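Local coordinates for protein Sso-CP2 metallo-carboxypetidase (Sulfolobus solfataricus, PDB 4MMO) that probably acts as a zinc-dependent peptidase of the M20 family, perhaps a carboxypeptidase, and forms a two-chain assembly, at residues G135-G140 and T380-L385; E46-H51 and E145-K150. One frame throughout, in Å; residues are numbered along the deposited sequence.

Contact 1 of 2, residues G135-G140 and T380-L385; sequences GEEEIG and TQPMGL. With SO4 (sulfate ion), chain D.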
loop_
_atom_site.group_PDB
_atom_site.type_symbol
_atom_site.label_atom_id
_atom_site.label_comp_id
_atom_site.label_asym_id
_atom_site.label_seq_id
_atom_site.Cartn_x
_atom_site.Cartn_y
_atom_site.Cartn_z
ATOM N N GLY A 135 -16.949 23.993 -7.399
ATOM C CA GLY A 135 -17.365 22.724 -6.830
ATOM C C GLY A 135 -16.297 21.646 -6.888
ATOM O O GLY A 135 -16.612 20.466 -6.743
ATOM N N GLU A 136 -15.039 22.042 -7.084
ATOM C CA GLU A 136 -13.937 21.088 -7.235
ATOM C C GLU A 136 -12.738 21.385 -6.334
ATOM O O GLU A 136 -11.652 20.842 -6.546
ATOM C CB GLU A 136 -13.453 21.072 -8.688
ATOM C CG GLU A 136 -14.502 20.653 -9.697
ATOM C CD GLU A 136 -13.988 20.705 -11.125
ATOM O OE1 GLU A 136 -13.072 21.507 -11.404
ATOM O OE2 GLU A 136 -14.504 19.943 -11.970
ATOM N N GLU A 137 -12.921 22.247 -5.340
ATOM C CA GLU A 137 -11.807 22.639 -4.481
ATOM C C GLU A 137 -11.206 21.435 -3.761
ATOM O O GLU A 137 -9.990 21.348 -3.590
ATOM C CB GLU A 137 -12.252 23.687 -3.461
ATOM C CG GLU A 137 -11.091 24.428 -2.796
ATOM C CD GLU A 137 -10.467 23.671 -1.639
ATOM O OE1 GLU A 137 -11.165 22.856 -0.999
ATOM O OE2 GLU A 137 -9.269 23.900 -1.366
ATOM N N GLU A 138 -12.065 20.511 -3.342
ATOM C CA GLU A 138 -11.626 19.336 -2.603
ATOM C C GLU A 138 -10.955 18.292 -3.498
ATOM O O GLU A 138 -10.368 17.333 -2.996
ATOM C CB GLU A 138 -12.812 18.705 -1.873
ATOM C CG GLU A 138 -13.495 19.631 -0.880
ATOM C CD GLU A 138 -12.620 19.973 0.307
ATOM O OE1 GLU A 138 -11.486 19.456 0.387
ATOM O OE2 GLU A 138 -13.069 20.760 1.166
ATOM N N ILE A 139 -11.055 18.475 -4.815
ATOM C CA ILE A 139 -10.378 17.602 -5.771
ATOM C C ILE A 139 -9.374 18.380 -6.621
ATOM O O ILE A 139 -9.140 18.048 -7.782
ATOM C CB ILE A 139 -11.384 16.861 -6.689
ATOM C CG1 ILE A 139 -12.233 17.856 -7.485
ATOM C CG2 ILE A 139 -12.270 15.951 -5.854
ATOM C CD1 ILE A 139 -13.044 17.220 -8.591
ATOM N N GLY A 140 -8.793 19.424 -6.039
ATOM C CA GLY A 140 -7.688 20.127 -6.667
ATOM C C GLY A 140 -8.059 21.203 -7.672
ATOM O O GLY A 140 -7.176 21.734 -8.346
ATOM N N THR A 380 -2.819 23.920 0.662
ATOM C CA THR A 380 -2.922 24.437 -0.698
ATOM C C THR A 380 -4.340 24.893 -1.013
ATOM O O THR A 380 -5.310 24.385 -0.454
ATOM C CB THR A 380 -2.491 23.366 -1.723
ATOM O OG1 THR A 380 -1.114 23.031 -1.508
ATOM C CG2 THR A 380 -2.667 23.858 -3.164
ATOM N N GLN A 381 -4.438 25.855 -1.923
ATOM C CA GLN A 381 -5.702 26.451 -2.321
ATOM C C GLN A 381 -5.418 27.128 -3.666
ATOM O O GLN A 381 -4.271 27.476 -3.939
ATOM C CB GLN A 381 -6.140 27.459 -1.250
ATOM C CG GLN A 381 -7.573 27.948 -1.350
ATOM C CD GLN A 381 -8.003 28.874 -0.210
ATOM O OE1 GLN A 381 -9.111 29.411 -0.240
ATOM N NE2 GLN A 381 -7.140 29.062 0.793
ATOM N N PRO A 382 -6.440 27.294 -4.527
ATOM C CA PRO A 382 -6.130 27.848 -5.856
ATOM C C PRO A 382 -5.913 29.371 -5.885
ATOM O O PRO A 382 -6.255 30.038 -6.864
ATOM C CB PRO A 382 -7.348 27.435 -6.694
ATOM C CG PRO A 382 -8.453 27.314 -5.710
ATOM C CD PRO A 382 -7.822 26.783 -4.458
ATOM N N MET A 383 -5.319 29.907 -4.822
ATOM C CA MET A 383 -4.980 31.322 -4.745
ATOM C C MET A 383 -4.090 31.727 -5.914
ATOM O O MET A 383 -4.201 32.838 -6.437
ATOM C CB MET A 383 -4.260 31.597 -3.427
ATOM C CG MET A 383 -4.102 33.059 -3.066
ATOM S SD MET A 383 -3.619 33.224 -1.333
ATOM C CE MET A 383 -3.308 34.981 -1.217
ATOM N N GLY A 384 -3.220 30.811 -6.327
ATOM C CA GLY A 384 -2.293 31.054 -7.421
ATOM C C GLY A 384 -2.958 31.493 -8.708
ATOM O O GLY A 384 -2.421 32.328 -9.431
ATOM N N LEU A 385 -4.129 30.938 -9.001
ATOM C CA LEU A 385 -4.843 31.295 -10.220
ATOM C C LEU A 385 -5.269 32.755 -10.189
ATOM O O LEU A 385 -5.152 33.467 -11.185
ATOM C CB LEU A 385 -6.075 30.405 -10.400
ATOM C CG LEU A 385 -5.804 28.905 -10.473
ATOM C CD1 LEU A 385 -7.106 28.161 -10.719
ATOM C CD2 LEU A 385 -4.773 28.580 -11.554
HETATM S S SO4 D . -5.089 21.151 1.192
HETATM O O1 SO4 D . -5.179 19.700 1.085
HETATM O O2 SO4 D . -6.185 21.782 0.437
HETATM O O3 SO4 D . -5.078 21.436 2.633
HETATM O O4 SO4 D . -3.832 21.627 0.626
#
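In the M20 metallopeptidase active site, the loop leaving strand 128-134 brings E137 against T380, Q381 and P382, just ahead of helix 383-389. The contact is thin, burying 88 Å² in all; E137 takes part in every close approach and gives about half of that area. E137 has CG anti to its backbone N (chi1 -164°) and bends at chi2, which carries the carboxylate across toward the other segment. Its CG lies 4.4 Å from P382 CD, a loose van der Waals approach, while OE2 stands 4.1 Å from T380 O and 4.4 Å from Q381 CG. No hydrogen bond links the segments. The E137 side chain is about 3 Å, nearest atoms, from the bound zinc but is not among its ligands here, which are H71, D104 and E163; E137 and E138 bind zinc in a structure of this protein. Q381 OE1 accepts from E163 N, so the 380-385 segment also reaches the backbone of a metal ligand. T380 N donates to O4 of a sulfate (2.5 Å, 140°), probably from the crystallisation liquor. With R311 and H197 of the second subunit it makes a pocket suited to an anion, perhaps a substrate's anionic group.

Contact 2 of 2, residues E46-H51 and E145-K150; sequences EKTKGH and EDYIEK
Y147 reaches from helix 144-149 toward E46 and T48, and its atoms can be followed outward in turn. Its CB meets the methyl of T48, with CG2 3.9 Å away. CG is anti to the backbone N (chi1 164°), which sends the ring along the 46-51 loop, where CE1 comes 4.0 Å from E46 CB. At the far end OH and E46 OE1 are modelled too close, so that end is doubtful. E46 OE2 has a salt bridge to K154. T48 divides its two branches: chi1 of 66° puts OG1 between backbone N and carbonyl carbon, facing its own loop and leaving the methyl for Y147. OG1 accepts from G50 N at 3.1 Å (147°) and donates to H51 O from above that carbonyl's plane, so two bonds grip it. At the surface, K49 NZ crosses to D146 OD2 at 3.3 Å, a weak hydrogen bond within a salt bridge. The bond from G50 N defines an ST turn within the loop that connects antiparallel strands 43-46 and 53-58, with V53 and Y55 also against the tyrosine of the covering helix.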
loop_
_atom_site.group_PDB
_atom_site.type_symbol
_atom_site.label_atom_id
_atom_site.label_comp_id
_atom_site.label_asym_id
_atom_site.label_seq_id
_atom_site.Cartn_x
_atom_site.Cartn_y
_atom_site.Cartn_z
ATOM N N GLU A 46 -22.386 28.504 -14.486
ATOM C CA GLU A 46 -21.506 28.516 -15.644
ATOM C C GLU A 46 -20.805 27.174 -15.771
ATOM O O GLU A 46 -20.309 26.619 -14.789
ATOM C CB GLU A 46 -20.515 29.672 -15.536
ATOM C CG GLU A 46 -21.190 31.020 -15.752
ATOM C CD GLU A 46 -20.306 32.194 -15.411
ATOM O OE1 GLU A 46 -19.323 32.006 -14.668
ATOM O OE2 GLU A 46 -20.599 33.310 -15.884
ATOM N N LYS A 47 -20.792 26.652 -16.990
ATOM C CA LYS A 47 -20.306 25.306 -17.245
ATOM C C LYS A 47 -18.788 25.257 -17.309
ATOM O O LYS A 47 -18.135 26.220 -17.717
ATOM C CB LYS A 47 -20.895 24.776 -18.554
ATOM N N THR A 48 -18.237 24.126 -16.886
ATOM C CA THR A 48 -16.819 23.846 -17.032
ATOM C C THR A 48 -16.699 22.417 -17.530
ATOM O O THR A 48 -17.704 21.723 -17.676
ATOM C CB THR A 48 -16.063 23.988 -15.695
ATOM O OG1 THR A 48 -16.500 22.973 -14.781
ATOM C CG2 THR A 48 -16.304 25.361 -15.081
ATOM N N LYS A 49 -15.474 21.969 -17.781
ATOM C CA LYS A 49 -15.244 20.595 -18.206
ATOM C C LYS A 49 -15.635 19.604 -17.107
ATOM O O LYS A 49 -15.685 18.396 -17.342
ATOM C CB LYS A 49 -13.778 20.397 -18.590
ATOM C CG LYS A 49 -13.327 21.198 -19.805
ATOM C CD LYS A 49 -11.887 20.867 -20.168
ATOM C CE LYS A 49 -11.452 21.545 -21.458
ATOM N NZ LYS A 49 -11.125 22.984 -21.264
ATOM N N GLY A 50 -15.903 20.125 -15.911
ATOM C CA GLY A 50 -16.364 19.319 -14.793
ATOM C C GLY A 50 -17.517 19.983 -14.060
ATOM O O GLY A 50 -18.470 20.459 -14.679
ATOM N N HIS A 51 -17.428 20.028 -12.735
ATOM C CA HIS A 51 -18.499 20.592 -11.920
ATOM C C HIS A 51 -18.696 22.077 -12.228
ATOM O O HIS A 51 -17.743 22.776 -12.573
ATOM C CB HIS A 51 -18.197 20.370 -10.441
ATOM C CG HIS A 51 -17.982 18.930 -10.085
ATOM N ND1 HIS A 51 -18.586 17.901 -10.773
ATOM C CD2 HIS A 51 -17.226 18.351 -9.122
ATOM C CE1 HIS A 51 -18.216 16.746 -10.244
ATOM N NE2 HIS A 51 -17.394 16.991 -9.244
ATOM N N GLU A 145 -9.055 26.582 -13.689
ATOM C CA GLU A 145 -8.184 27.474 -14.447
ATOM C C GLU A 145 -8.740 27.737 -15.841
ATOM O O GLU A 145 -8.765 28.879 -16.294
ATOM C CB GLU A 145 -6.770 26.906 -14.547
ATOM C CG GLU A 145 -5.807 27.813 -15.303
ATOM C CD GLU A 145 -4.386 27.293 -15.308
ATOM O OE1 GLU A 145 -4.129 26.247 -14.674
ATOM O OE2 GLU A 145 -3.524 27.932 -15.948
ATOM N N ASP A 146 -9.188 26.679 -16.514
ATOM C CA ASP A 146 -9.735 26.804 -17.861
ATOM C C ASP A 146 -10.894 27.788 -17.878
ATOM O O ASP A 146 -11.041 28.575 -18.812
ATOM C CB ASP A 146 -10.204 25.443 -18.387
ATOM C CG ASP A 146 -9.053 24.502 -18.688
ATOM O OD1 ASP A 146 -7.948 24.988 -19.003
ATOM O OD2 ASP A 146 -9.257 23.272 -18.615
ATOM N N TYR A 147 -11.720 27.747 -16.840
ATOM C CA TYR A 147 -12.828 28.681 -16.735
ATOM C C TYR A 147 -12.337 30.117 -16.528
ATOM O O TYR A 147 -12.865 31.056 -17.124
ATOM C CB TYR A 147 -13.760 28.287 -15.593
ATOM C CG TYR A 147 -14.678 29.409 -15.194
ATOM C CD1 TYR A 147 -15.791 29.726 -15.958
ATOM C CD2 TYR A 147 -14.424 30.164 -14.061
ATOM C CE1 TYR A 147 -16.627 30.762 -15.600
ATOM C CE2 TYR A 147 -15.255 31.199 -13.697
ATOM C CZ TYR A 147 -16.355 31.495 -14.469
ATOM O OH TYR A 147 -17.186 32.527 -14.107
ATOM N N ILE A 148 -11.325 30.287 -15.685
ATOM C CA ILE A 148 -10.830 31.624 -15.364
ATOM C C ILE A 148 -10.135 32.257 -16.564
ATOM O O ILE A 148 -10.298 33.450 -16.823
ATOM C CB ILE A 148 -9.879 31.597 -14.145
ATOM C CG1 ILE A 148 -10.682 31.311 -12.874
ATOM C CG2 ILE A 148 -9.124 32.926 -14.000
ATOM C CD1 ILE A 148 -9.840 31.102 -11.631
ATOM N N GLU A 149 -9.368 31.460 -17.300
ATOM C CA GLU A 149 -8.604 31.987 -18.428
ATOM C C GLU A 149 -9.502 32.501 -19.554
ATOM O O GLU A 149 -9.070 33.315 -20.368
ATOM C CB GLU A 149 -7.640 30.928 -18.971
ATOM C CG GLU A 149 -6.573 30.475 -17.977
ATOM C CD GLU A 149 -5.468 31.501 -17.766
ATOM O OE1 GLU A 149 -5.652 32.682 -18.128
ATOM O OE2 GLU A 149 -4.405 31.118 -17.237
ATOM N N LYS A 150 -10.746 32.030 -19.596
ATOM C CA LYS A 150 -11.689 32.460 -20.631
ATOM C C LYS A 150 -12.575 33.614 -20.147
ATOM O O LYS A 150 -13.339 34.184 -20.926
ATOM C CB LYS A 150 -12.554 31.280 -21.095
ATOM C CG LYS A 150 -13.880 31.140 -20.360
ATOM C CD LYS A 150 -14.599 29.844 -20.714
ATOM C CE LYS A 150 -16.055 29.872 -20.263
ATOM N NZ LYS A 150 -16.872 30.830 -21.061
#

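Overall arrangement
The centres of contacts 1 and 2 lie about 13 Å apart, and the two touch directly. Along the chain their segments alternate: 46-51, 135-140, 145-150, then 380-385. Both border the six-stranded mixed sheet: contact 2 at the turn between strands 43-46 and 53-58, contact 1 at the loop after strand 128-134, which pairs with 53-58. That loop runs straight on to helix 144-149. E136 OE2 probably accepts a hydrogen bond from H51 N (3.0 Å), and L385 CD1 packs 3.9 Å from E145 N, bringing helix 383-389 against helix 144-149. The surface turn is thus connected, through E136, to the loop carrying E137 and E138, which bind zinc in a structure of this protein, though not in this chain's model.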